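Local coordinates for protein GH18 chiitnase (Pseudoalteromonas aurantia, PDB 6K7Z) that probably hydrolyses chitin from within the chain, as an endo-acting chitinase of glycoside hydrolase family 18, at residues S52-T55 and T56-E60. Sequence-based numbering, arbitrary orientation.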
# COMPACT_ATOMS: atom_id res chain seq x y z
N SER A 52 16.95 -12.96 0.30
CA SER A 52 16.34 -13.37 1.56
C SER A 52 16.73 -12.49 2.74
O SER A 52 16.36 -12.81 3.87
CB SER A 52 16.70 -14.83 1.86
OG SER A 52 18.09 -15.03 1.82
N SER A 53 17.44 -11.37 2.52
CA SER A 53 17.93 -10.62 3.67
C SER A 53 17.98 -9.13 3.38
O SER A 53 18.29 -8.72 2.26
CB SER A 53 19.32 -11.10 4.10
OG SER A 53 20.28 -10.81 3.10
N PHE A 54 17.70 -8.34 4.41
CA PHE A 54 17.86 -6.90 4.39
C PHE A 54 19.33 -6.51 4.50
O PHE A 54 20.13 -7.20 5.16
CB PHE A 54 17.12 -6.25 5.56
CG PHE A 54 15.62 -6.22 5.42
CD1 PHE A 54 15.01 -6.18 4.18
CD2 PHE A 54 14.82 -6.19 6.55
CE1 PHE A 54 13.63 -6.13 4.07
CE2 PHE A 54 13.45 -6.12 6.45
CZ PHE A 54 12.85 -6.10 5.21
N THR A 55 19.69 -5.38 3.90
CA THR A 55 21.03 -4.85 4.11
C THR A 55 21.20 -4.41 5.56
O THR A 55 20.24 -4.18 6.30
CB THR A 55 21.31 -3.67 3.19
OG1 THR A 55 20.49 -2.55 3.57
CG2 THR A 55 21.06 -4.05 1.76
N THR A 56 22.47 -4.29 5.97
CA THR A 56 22.77 -3.82 7.32
C THR A 56 22.16 -2.45 7.59
O THR A 56 21.55 -2.22 8.64
CB THR A 56 24.29 -3.79 7.53
OG1 THR A 56 24.81 -5.12 7.38
CG2 THR A 56 24.61 -3.29 8.92
N ASN A 57 22.30 -1.53 6.63
CA ASN A 57 21.76 -0.18 6.82
C ASN A 57 20.24 -0.22 6.96
O ASN A 57 19.65 0.54 7.75
CB ASN A 57 22.16 0.73 5.67
CG ASN A 57 23.58 1.25 5.79
OD1 ASN A 57 24.20 1.15 6.85
ND2 ASN A 57 24.10 1.83 4.71
N THR A 58 19.58 -1.08 6.19
CA THR A 58 18.12 -1.19 6.28
C THR A 58 17.70 -1.63 7.68
O THR A 58 16.84 -1.00 8.31
CB THR A 58 17.61 -2.17 5.23
OG1 THR A 58 17.91 -1.67 3.92
CG2 THR A 58 16.11 -2.39 5.36
N ILE A 59 18.34 -2.69 8.18
CA ILE A 59 18.00 -3.22 9.50
C ILE A 59 18.11 -2.13 10.57
O ILE A 59 17.24 -1.98 11.43
CB ILE A 59 18.90 -4.42 9.83
CG1 ILE A 59 18.57 -5.59 8.90
CG2 ILE A 59 18.73 -4.82 11.28
CD1 ILE A 59 19.54 -6.78 9.01
N GLU A 60 19.19 -1.34 10.52
CA GLU A 60 19.35 -0.28 11.50
C GLU A 60 18.32 0.83 11.30
O GLU A 60 17.73 1.33 12.26
CB GLU A 60 20.78 0.29 11.45
CG GLU A 60 21.04 1.48 12.38
CD GLU A 60 20.88 1.15 13.87
OE1 GLU A 60 20.77 -0.04 14.23
OE2 GLU A 60 20.86 2.09 14.69
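Thr55 and Thr58 meet hydroxyl to hydroxyl and share a hydrogen bond, 2.7 Å between Thr55 OG1 and Thr58 OG1. Thr55 is the N-cap of helix 56-67. With chi1 at 68°, Thr55 OG1 sits between its own backbone N and carbonyl carbon and faces into the first turn, also coming within 3.1 Å of the backbone N of Thr58.

Thr58 bridges a polar and an apolar neighbour, its side chain crossing those of Thr55 and Phe54 at about right angles. Thr58 CB rests 3.3 Å from Thr55 OG1, and from there the side chain forks. The hydroxyl branch lies beside the residue's own backbone N and turns to the cap, while CG2, anti to that N, reaches over one face of the Phe54 ring. Thr58 CG2 makes a CH-pi contact 4.2 Å from the centroid of the Phe54 ring, displaced toward the rim on the CG side. A valine in place of Thr58 would probably leave the Thr55 hydroxyl without its side-chain partner in the first turn.

Ile59 N bonds to Thr55 O at 3.1 Å, nearly straight (169°), giving the first i to i+4 link of the helix. Ile59 CG1 lies 3.7 Å from Phe54 CB, near the ring plane at the edge.

Ile47 touches both Phe54 and Thr58, and its backbone is hydrogen-bonded to Thr55, tying the helix start to the preceding loop. In this family's TIM barrel, helix 56-67 leads into the parallel strand 71-77. Because the two branches of Thr58 are put to different use, the hydroxyl on the cap and the methyl on the ring, the pair of contacts is likely to hold its chi1 fixed and to keep Phe54 and the N-cap in step with the first turn.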